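Local coordinates for protein coronin (Toxoplasma gondii, PDB 4OZU) that probably binds actin filaments and contributes to parasite invasion and egress, present here as its WD40 beta-propeller domain alone, at residues A[124-129]-A[161-166]; A[140-145]-A[377-382]; A[155-160]-A[178-183]. One frame throughout, in Å; residues are numbered along the deposited sequence.

Contact 1: A[124-129]-A[161-166]; sequences ATLTGA and EKNENF
Asn163 reaches across to the backbone of Thr125 with the end of its side-chain amide. Asn163 ND2 donates to Thr125 O over 3.4 Å. The bond is weak because it is long, although the N-H points fairly straight at the oxygen, at 159°. The other end of the amide works through a water. Asn163 OD1 accepts a hydrogen from water 1 at 2.7 Å. The same water gives its second hydrogen to Thr125 O at 3.2 Å and accepts from Thr127 N at 3.0 Å. Thr125 O thus takes two donors, one direct and one from the water. Both ends of the amide are engaged, which should fix which way round it sits.

The two segments belong to adjacent blades of the propeller. Strand 124-126 is the last strand of the blade that starts at 82-87. Residues 161-163 lie in the turn between strands 154-159 and 164-170, the last two of the next blade. A G1 beta bulge at Asn163 and Glu164, set against Asn159, shapes the start of strand 164-170. Asn163 has positive phi (50°), and its CG is roughly anti to the backbone N (chi1 -152°). This carries the amide out of the turn towards strand 124-126.

The van der Waals part is small: Leu126 CD2 lies 3.4 Å from Asn163 OD1 and 3.8 Å from Asn163 CG. The two side chains cross obliquely. The leucine is buried, and it also rests on Trp158 and Val160. Asn163 touches Trp158 as well. Within its own sheet Leu126 is backbone hydrogen-bonded to Val104 of strand 104-108.

Within segment 161-166, Lys162 NZ and Glu164 OE1 form a salt bridge at 3.1 Å, whose hydrogen bond is weak.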
loop_
_atom_site.group_PDB
_atom_site.type_symbol
_atom_site.label_atom_id
_atom_site.label_comp_id
_atom_site.label_asym_id
_atom_site.label_seq_id
_atom_site.Cartn_x
_atom_site.Cartn_y
_atom_site.Cartn_z
ATOM N N ALA A 124 -5.818 19.525 -6.967
ATOM C CA ALA A 124 -6.379 18.931 -8.176
ATOM C C ALA A 124 -7.592 18.085 -7.805
ATOM O O ALA A 124 -7.557 17.320 -6.835
ATOM C CB ALA A 124 -5.332 18.087 -8.914
ATOM N N THR A 125 -8.665 18.259 -8.571
ATOM C CA THR A 125 -9.905 17.525 -8.379
ATOM C C THR A 125 -10.160 16.697 -9.638
ATOM O O THR A 125 -10.446 17.249 -10.697
ATOM C CB THR A 125 -11.088 18.474 -8.096
ATOM O OG1 THR A 125 -10.820 19.220 -6.901
ATOM C CG2 THR A 125 -12.381 17.700 -7.918
ATOM N N LEU A 126 -10.035 15.379 -9.510
ATOM C CA LEU A 126 -10.086 14.469 -10.656
ATOM C C LEU A 126 -11.455 13.814 -10.757
ATOM O O LEU A 126 -11.788 12.922 -9.977
ATOM C CB LEU A 126 -8.991 13.405 -10.540
ATOM C CG LEU A 126 -7.599 13.915 -10.171
ATOM C CD1 LEU A 126 -6.608 12.772 -10.227
ATOM C CD2 LEU A 126 -7.163 15.055 -11.082
ATOM N N THR A 127 -12.243 14.272 -11.729
ATOM C CA THR A 127 -13.650 13.895 -11.851
ATOM C C THR A 127 -13.875 12.973 -13.044
ATOM O O THR A 127 -13.049 12.924 -13.960
ATOM C CB THR A 127 -14.542 15.135 -12.009
ATOM O OG1 THR A 127 -14.175 15.843 -13.201
ATOM C CG2 THR A 127 -14.404 16.066 -10.810
ATOM N N GLY A 128 -14.989 12.244 -13.028
ATOM C CA GLY A 128 -15.401 11.453 -14.176
ATOM C C GLY A 128 -15.871 10.046 -13.852
ATOM O O GLY A 128 -16.656 9.468 -14.605
ATOM N N ALA A 129 -15.389 9.491 -12.743
ATOM C CA ALA A 129 -15.796 8.157 -12.321
ATOM C C ALA A 129 -17.292 8.149 -12.071
ATOM O O ALA A 129 -17.831 9.105 -11.511
ATOM C CB ALA A 129 -15.035 7.735 -11.073
ATOM N N GLU A 161 -0.838 16.399 -13.129
ATOM C CA GLU A 161 -0.302 17.702 -13.521
ATOM C C GLU A 161 -1.218 18.397 -14.520
ATOM O O GLU A 161 -1.461 19.599 -14.426
ATOM C CB GLU A 161 1.092 17.553 -14.133
ATOM C CG GLU A 161 2.113 16.891 -13.232
ATOM C CD GLU A 161 3.439 16.678 -13.931
ATOM O OE1 GLU A 161 3.871 15.512 -14.037
ATOM O OE2 GLU A 161 4.047 17.673 -14.379
ATOM N N LYS A 162 -1.724 17.624 -15.475
ATOM C CA LYS A 162 -2.558 18.156 -16.546
ATOM C C LYS A 162 -4.047 17.960 -16.272
ATOM O O LYS A 162 -4.884 18.381 -17.064
ATOM C CB LYS A 162 -2.188 17.491 -17.874
ATOM C CG LYS A 162 -0.770 17.790 -18.346
ATOM C CD LYS A 162 -0.418 17.007 -19.605
ATOM C CE LYS A 162 -1.235 17.460 -20.807
ATOM N NZ LYS A 162 -0.911 16.678 -22.033
ATOM N N ASN A 163 -4.370 17.334 -15.144
ATOM C CA ASN A 163 -5.741 16.947 -14.838
ATOM C C ASN A 163 -6.328 16.199 -16.028
ATOM O O ASN A 163 -7.409 16.533 -16.531
ATOM C CB ASN A 163 -6.589 18.169 -14.480
ATOM C CG ASN A 163 -7.733 17.826 -13.545
ATOM O OD1 ASN A 163 -8.402 16.806 -13.710
ATOM N ND2 ASN A 163 -7.949 18.668 -12.542
ATOM N N GLU A 164 -5.587 15.190 -16.481
ATOM C CA GLU A 164 -5.939 14.446 -17.685
ATOM C C GLU A 164 -6.086 12.955 -17.410
ATOM O O GLU A 164 -5.137 12.284 -17.015
ATOM C CB GLU A 164 -4.882 14.671 -18.769
ATOM C CG GLU A 164 -5.175 13.963 -20.086
ATOM C CD GLU A 164 -4.059 14.125 -21.101
ATOM O OE1 GLU A 164 -3.023 14.733 -20.762
ATOM O OE2 GLU A 164 -4.219 13.639 -22.241
ATOM N N ASN A 165 -7.293 12.448 -17.641
ATOM C CA ASN A 165 -7.563 11.017 -17.614
ATOM C C ASN A 165 -7.157 10.437 -18.967
ATOM O O ASN A 165 -7.967 10.374 -19.894
ATOM C CB ASN A 165 -9.041 10.772 -17.313
ATOM C CG ASN A 165 -9.402 9.308 -17.247
ATOM O OD1 ASN A 165 -8.535 8.434 -17.153
ATOM N ND2 ASN A 165 -10.705 9.028 -17.291
ATOM N N PHE A 166 -5.894 10.041 -19.090
ATOM C CA PHE A 166 -5.318 9.774 -20.403
ATOM C C PHE A 166 -5.605 8.364 -20.908
ATOM O O PHE A 166 -5.432 8.081 -22.088
ATOM C CB PHE A 166 -3.807 10.026 -20.385
ATOM C CG PHE A 166 -3.028 9.105 -19.483
ATOM C CD1 PHE A 166 -2.557 7.886 -19.947
ATOM C CD2 PHE A 166 -2.723 9.482 -18.185
ATOM C CE1 PHE A 166 -1.815 7.052 -19.130
ATOM C CE2 PHE A 166 -1.988 8.650 -17.356
ATOM C CZ PHE A 166 -1.531 7.433 -17.830
HETATM O O HOH W 1 -11.063 16.293 -13.655
#

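Contact 2: A[140-145]-A[377-382]; sequences PAVSGI and EEWFKG
Val142 lays one methyl on the indole of Trp379, in a CH-pi contact. Val142 CG2 sits over the face of the five-membered ring of Trp379, 3.6 Å from its centroid and 20° off the ring normal. Val142 CG2 is closest to Trp379 CD1, at 3.4 Å. This joins a propeller blade to the C-terminal tail of the domain. Residues 140-145 connect the first two strands of a blade, 133-138 and 145-150. The short helix 376-380 follows the last long propeller strand, 343-350, and packs back on that loop.

The other valine branch, Val142 CG1, is 3.9 Å from Trp379 CB, so both methyls are used. Ile145 takes the six-membered end of the indole. Ile145 CG2 lies 4.0 Å from Trp379 CZ3, and Ile145 CG1 comes as near to Trp379 CE3. Ile145 CD1 extends to Phe380 CZ at 4.1 Å. Val142 and Ile145 are brought to the same side by a type II turn that they begin and end, with Gly144 at its third position (phi 82°).

Trp379 CG is anti to the backbone N (chi1 -172°), which swings the indole off the helix towards the loop. A second layer positions the ring. Arg202 makes a cation-pi contact with it and also donates to Trp379 O, while Gly184 O weakly accepts from Trp379 NE1. On the loop side, Asn139 OD1 accepts from the backbone N of Ala141 and of Val142.

The helix closes with a Schellman motif at Gly382. There Gly382 N donates to Trp379 O at 2.9 Å.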
loop_
_atom_site.group_PDB
_atom_site.type_symbol
_atom_site.label_atom_id
_atom_site.label_comp_id
_atom_site.label_asym_id
_atom_site.label_seq_id
_atom_site.Cartn_x
_atom_site.Cartn_y
_atom_site.Cartn_z
ATOM N N PRO A 140 5.136 4.362 -8.837
ATOM C CA PRO A 140 6.332 4.428 -7.986
ATOM C C PRO A 140 7.563 4.988 -8.688
ATOM O O PRO A 140 8.555 5.239 -8.013
ATOM C CB PRO A 140 6.562 2.965 -7.601
ATOM C CG PRO A 140 6.024 2.199 -8.753
ATOM C CD PRO A 140 4.823 2.973 -9.229
ATOM N N ALA A 141 7.502 5.186 -10.003
ATOM C CA ALA A 141 8.666 5.655 -10.754
ATOM C C ALA A 141 8.438 6.998 -11.432
ATOM O O ALA A 141 9.396 7.708 -11.736
ATOM C CB ALA A 141 9.062 4.627 -11.786
ATOM N N VAL A 142 7.178 7.339 -11.668
ATOM C CA VAL A 142 6.839 8.490 -12.492
ATOM C C VAL A 142 6.041 9.506 -11.715
ATOM O O VAL A 142 4.996 9.200 -11.147
ATOM C CB VAL A 142 6.025 8.075 -13.730
ATOM C CG1 VAL A 142 5.839 9.265 -14.685
ATOM C CG2 VAL A 142 6.693 6.913 -14.434
ATOM N N SER A 143 6.551 10.729 -11.696
ATOM C CA SER A 143 5.856 11.849 -11.100
ATOM C C SER A 143 4.531 12.099 -11.808
ATOM O O SER A 143 4.450 12.018 -13.035
ATOM C CB SER A 143 6.734 13.103 -11.162
ATOM O OG SER A 143 7.525 13.111 -12.347
ATOM N N GLY A 144 3.495 12.381 -11.028
ATOM C CA GLY A 144 2.250 12.874 -11.580
ATOM C C GLY A 144 1.311 11.837 -12.145
ATOM O O GLY A 144 0.234 12.193 -12.620
ATOM N N ILE A 145 1.705 10.566 -12.114
ATOM C CA ILE A 145 0.870 9.500 -12.667
ATOM C C ILE A 145 0.184 8.721 -11.546
ATOM O O ILE A 145 0.831 8.240 -10.623
ATOM C CB ILE A 145 1.692 8.525 -13.545
ATOM C CG1 ILE A 145 2.364 9.275 -14.701
ATOM C CG2 ILE A 145 0.816 7.394 -14.071
ATOM C CD1 ILE A 145 1.406 10.020 -15.623
ATOM N N GLU A 377 6.531 12.966 -19.129
ATOM C CA GLU A 377 6.824 13.110 -20.547
ATOM C C GLU A 377 7.788 12.018 -21.008
ATOM O O GLU A 377 7.612 11.449 -22.083
ATOM C CB GLU A 377 7.400 14.501 -20.837
ATOM C CG GLU A 377 6.399 15.651 -20.681
ATOM C CD GLU A 377 5.835 15.781 -19.269
ATOM O OE1 GLU A 377 6.613 15.658 -18.293
ATOM O OE2 GLU A 377 4.608 15.996 -19.138
ATOM N N GLU A 378 8.795 11.717 -20.189
ATOM C CA GLU A 378 9.749 10.651 -20.505
ATOM C C GLU A 378 9.050 9.295 -20.544
ATOM O O GLU A 378 9.301 8.477 -21.425
ATOM C CB GLU A 378 10.887 10.620 -19.477
ATOM C CG GLU A 378 11.909 11.746 -19.638
ATOM C CD GLU A 378 12.853 11.852 -18.449
ATOM O OE1 GLU A 378 12.590 11.196 -17.429
ATOM O OE2 GLU A 378 13.855 12.592 -18.523
ATOM N N TRP A 379 8.164 9.073 -19.585
ATOM C CA TRP A 379 7.430 7.819 -19.484
ATOM C C TRP A 379 6.531 7.608 -20.706
ATOM O O TRP A 379 6.458 6.509 -21.249
ATOM C CB TRP A 379 6.613 7.822 -18.199
ATOM C CG TRP A 379 5.947 6.549 -17.827
ATOM C CD1 TRP A 379 6.551 5.373 -17.469
ATOM C CD2 TRP A 379 4.539 6.331 -17.702
ATOM N NE1 TRP A 379 5.600 4.434 -17.144
ATOM C CE2 TRP A 379 4.356 5.000 -17.278
ATOM C CE3 TRP A 379 3.411 7.128 -17.919
ATOM C CZ2 TRP A 379 3.096 4.449 -17.070
ATOM C CZ3 TRP A 379 2.160 6.579 -17.713
ATOM C CH2 TRP A 379 2.011 5.254 -17.299
ATOM N N PHE A 380 5.864 8.668 -21.150
ATOM C CA PHE A 380 4.980 8.556 -22.306
ATOM C C PHE A 380 5.760 8.330 -23.601
ATOM O O PHE A 380 5.201 7.874 -24.594
ATOM C CB PHE A 380 4.101 9.798 -22.433
ATOM C CG PHE A 380 2.955 9.816 -21.466
ATOM C CD1 PHE A 380 2.018 8.794 -21.472
ATOM C CD2 PHE A 380 2.809 10.846 -20.556
ATOM C CE1 PHE A 380 0.958 8.802 -20.587
ATOM C CE2 PHE A 380 1.749 10.858 -19.664
ATOM C CZ PHE A 380 0.827 9.838 -19.677
ATOM N N LYS A 381 7.050 8.642 -23.586
ATOM C CA LYS A 381 7.902 8.365 -24.736
ATOM C C LYS A 381 8.310 6.890 -24.763
ATOM O O LYS A 381 8.959 6.442 -25.706
ATOM C CB LYS A 381 9.136 9.273 -24.723
ATOM C CG LYS A 381 8.841 10.706 -25.163
ATOM C CD LYS A 381 10.074 11.602 -25.110
ATOM C CE LYS A 381 9.806 12.959 -25.756
ATOM N NZ LYS A 381 8.670 13.692 -25.133
ATOM N N GLY A 382 7.926 6.141 -23.729
ATOM C CA GLY A 382 8.168 4.707 -23.680
ATOM C C GLY A 382 9.357 4.292 -22.830
ATOM O O GLY A 382 9.786 3.136 -22.871
#

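Contact 3: A[155-160]-A[178-183]; sequences VAFWNV and AKWSWK
Phe157 and Trp180 are the two residues that touch here, both buried. Ala178 begins the second segment, its CB directed towards strand 154-159. Lys179 makes a salt bridge with Glu137 through NZ.

Trp180 carries the contact. Trp180 CH2 reaches Phe157 CE1 at 3.7 Å, and Trp180 CZ2 lies in the plane of the phenyl ring at the edge, 3.9 Å from Phe157 CD1. The ring planes are turned 65° from each other, with the centroid of the Phe157 ring 5.7 Å from that of the six-membered ring of Trp180. Trp180 CG lies beside the backbone N (chi1 -71°), and the indole extends towards Phe157. Trp180 NE1 donates to Glu137 O.

Ser181 leaves the strand in an ST turn: Ser181 OG accepts from Lys183 N at 3.0 Å. Asp225 bonds both Ser181 OG and Trp182 N.

Strand 175-180 is the first strand of one WD40-type blade, and strand 154-159 is the third of the blade before it. Leu187 of strand 187-191 touches both rings, as does Ala147 of strand 145-150.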
loop_
_atom_site.group_PDB
_atom_site.type_symbol
_atom_site.label_atom_id
_atom_site.label_comp_id
_atom_site.label_asym_id
_atom_site.label_seq_id
_atom_site.Cartn_x
_atom_site.Cartn_y
_atom_site.Cartn_z
ATOM N N VAL A 155 -10.690 1.082 -14.372
ATOM C CA VAL A 155 -9.414 1.591 -13.892
ATOM C C VAL A 155 -9.088 2.821 -14.721
ATOM O O VAL A 155 -8.979 2.730 -15.948
ATOM C CB VAL A 155 -8.291 0.562 -14.016
ATOM C CG1 VAL A 155 -6.986 1.147 -13.514
ATOM C CG2 VAL A 155 -8.635 -0.688 -13.237
ATOM N N ALA A 156 -8.963 3.965 -14.048
ATOM C CA ALA A 156 -8.699 5.234 -14.709
ATOM C C ALA A 156 -7.287 5.692 -14.412
ATOM O O ALA A 156 -6.880 5.736 -13.253
ATOM C CB ALA A 156 -9.699 6.292 -14.259
ATOM N N PHE A 157 -6.549 6.042 -15.458
ATOM C CA PHE A 157 -5.184 6.527 -15.299
ATOM C C PHE A 157 -5.128 8.032 -15.507
ATOM O O PHE A 157 -5.641 8.561 -16.496
ATOM C CB PHE A 157 -4.251 5.811 -16.266
ATOM C CG PHE A 157 -4.147 4.342 -16.008
ATOM C CD1 PHE A 157 -3.262 3.852 -15.066
ATOM C CD2 PHE A 157 -4.948 3.450 -16.685
ATOM C CE1 PHE A 157 -3.175 2.495 -14.824
ATOM C CE2 PHE A 157 -4.863 2.095 -16.439
ATOM C CZ PHE A 157 -3.976 1.617 -15.520
ATOM N N TRP A 158 -4.490 8.712 -14.559
ATOM C CA TRP A 158 -4.506 10.164 -14.492
ATOM C C TRP A 158 -3.113 10.759 -14.563
ATOM O O TRP A 158 -2.207 10.287 -13.883
ATOM C CB TRP A 158 -5.157 10.623 -13.188
ATOM C CG TRP A 158 -6.637 10.486 -13.141
ATOM C CD1 TRP A 158 -7.354 9.438 -12.636
ATOM C CD2 TRP A 158 -7.593 11.441 -13.608
ATOM N NE1 TRP A 158 -8.700 9.686 -12.759
ATOM C CE2 TRP A 158 -8.872 10.907 -13.357
ATOM C CE3 TRP A 158 -7.492 12.694 -14.220
ATOM C CZ2 TRP A 158 -10.039 11.587 -13.694
ATOM C CZ3 TRP A 158 -8.648 13.364 -14.548
ATOM C CH2 TRP A 158 -9.903 12.809 -14.288
ATOM N N ASN A 159 -2.958 11.799 -15.373
ATOM C CA ASN A 159 -1.823 12.711 -15.269
ATOM C C ASN A 159 -2.271 13.890 -14.410
ATOM O O ASN A 159 -2.944 14.798 -14.897
ATOM C CB ASN A 159 -1.366 13.174 -16.657
ATOM C CG ASN A 159 -0.159 14.102 -16.612
ATOM O OD1 ASN A 159 0.241 14.591 -15.552
ATOM N ND2 ASN A 159 0.424 14.353 -17.779
ATOM N N VAL A 160 -1.924 13.876 -13.130
ATOM C CA VAL A 160 -2.483 14.859 -12.206
ATOM C C VAL A 160 -2.033 16.273 -12.555
ATOM O O VAL A 160 -2.765 17.228 -12.317
ATOM C CB VAL A 160 -2.103 14.557 -10.729
ATOM C CG1 VAL A 160 -2.569 13.162 -10.338
ATOM C CG2 VAL A 160 -0.614 14.694 -10.509
ATOM N N ALA A 178 -5.891 -2.656 -6.791
ATOM C CA ALA A 178 -5.142 -2.181 -7.944
ATOM C C ALA A 178 -3.780 -1.714 -7.458
ATOM O O ALA A 178 -3.697 -0.907 -6.541
ATOM C CB ALA A 178 -5.883 -1.064 -8.659
ATOM N N LYS A 179 -2.719 -2.256 -8.049
ATOM C CA LYS A 179 -1.359 -1.970 -7.610
ATOM C C LYS A 179 -0.418 -1.839 -8.805
ATOM O O LYS A 179 -0.588 -2.518 -9.810
ATOM C CB LYS A 179 -0.844 -3.073 -6.676
ATOM C CG LYS A 179 -1.580 -3.198 -5.356
ATOM C CD LYS A 179 -1.161 -2.112 -4.379
ATOM C CE LYS A 179 -2.001 -2.160 -3.116
ATOM N NZ LYS A 179 -1.647 -1.065 -2.174
ATOM N N TRP A 180 0.570 -0.962 -8.673
ATOM C CA TRP A 180 1.588 -0.751 -9.701
ATOM C C TRP A 180 2.805 -1.672 -9.555
ATOM O O TRP A 180 3.296 -1.910 -8.447
ATOM C CB TRP A 180 2.124 0.674 -9.648
ATOM C CG TRP A 180 1.234 1.759 -10.093
ATOM C CD1 TRP A 180 0.483 2.588 -9.307
ATOM C CD2 TRP A 180 1.045 2.193 -11.435
ATOM N NE1 TRP A 180 -0.180 3.503 -10.091
ATOM C CE2 TRP A 180 0.153 3.280 -11.404
ATOM C CE3 TRP A 180 1.539 1.760 -12.667
ATOM C CZ2 TRP A 180 -0.252 3.939 -12.560
ATOM C CZ3 TRP A 180 1.136 2.410 -13.807
ATOM C CH2 TRP A 180 0.251 3.491 -13.749
ATOM N N SER A 181 3.317 -2.135 -10.690
ATOM C CA SER A 181 4.642 -2.745 -10.746
ATOM C C SER A 181 5.710 -1.766 -10.276
ATOM O O SER A 181 5.604 -0.571 -10.515
ATOM C CB SER A 181 4.951 -3.189 -12.177
ATOM O OG SER A 181 6.315 -3.550 -12.316
ATOM N N TRP A 182 6.760 -2.273 -9.632
ATOM C CA TRP A 182 7.877 -1.420 -9.252
ATOM C C TRP A 182 8.654 -0.901 -10.460
ATOM O O TRP A 182 9.449 0.029 -10.345
ATOM C CB TRP A 182 8.801 -2.170 -8.299
ATOM C CG TRP A 182 8.197 -2.234 -6.950
ATOM C CD1 TRP A 182 7.460 -3.255 -6.428
ATOM C CD2 TRP A 182 8.225 -1.206 -5.952
ATOM N NE1 TRP A 182 7.038 -2.932 -5.160
ATOM C CE2 TRP A 182 7.493 -1.678 -4.847
ATOM C CE3 TRP A 182 8.798 0.070 -5.888
ATOM C CZ2 TRP A 182 7.331 -0.928 -3.685
ATOM C CZ3 TRP A 182 8.631 0.815 -4.730
ATOM C CH2 TRP A 182 7.902 0.315 -3.651
ATOM N N LYS A 183 8.407 -1.498 -11.620
ATOM C CA LYS A 183 8.956 -1.005 -12.877
ATOM C C LYS A 183 8.192 0.230 -13.353
ATOM O O LYS A 183 8.692 1.006 -14.161
ATOM C CB LYS A 183 8.888 -2.110 -13.930
ATOM C CG LYS A 183 9.506 -1.766 -15.267
ATOM C CD LYS A 183 9.644 -3.016 -16.127
ATOM C CE LYS A 183 10.121 -2.690 -17.536
ATOM N NZ LYS A 183 10.279 -3.919 -18.361
#

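How the contacts relate
The three contacts meet in the blade built from strands 133-138, 145-150, 154-159 and 164-170. Contact 1 ties the turn between strands 154-159 and 164-170 to the blade before, and contact 3 ties the blade's core to the blade after. Contact 2 brings in the C-terminal tail. The centres of contacts 2 and 3 are about 10 Å apart, those of 1 and 3 about 13 Å, and those of 1 and 2 about 16 Å. Backbone bonds probably link them: Gly144 O to Val160 N at 2.8 Å, and Glu164 O to Asn159 N at 2.8 Å. Phe166 CE1 packs 3.6 Å from Phe380 CE1. Along the chain, contact 3 is nested within the loop closed by contact 2.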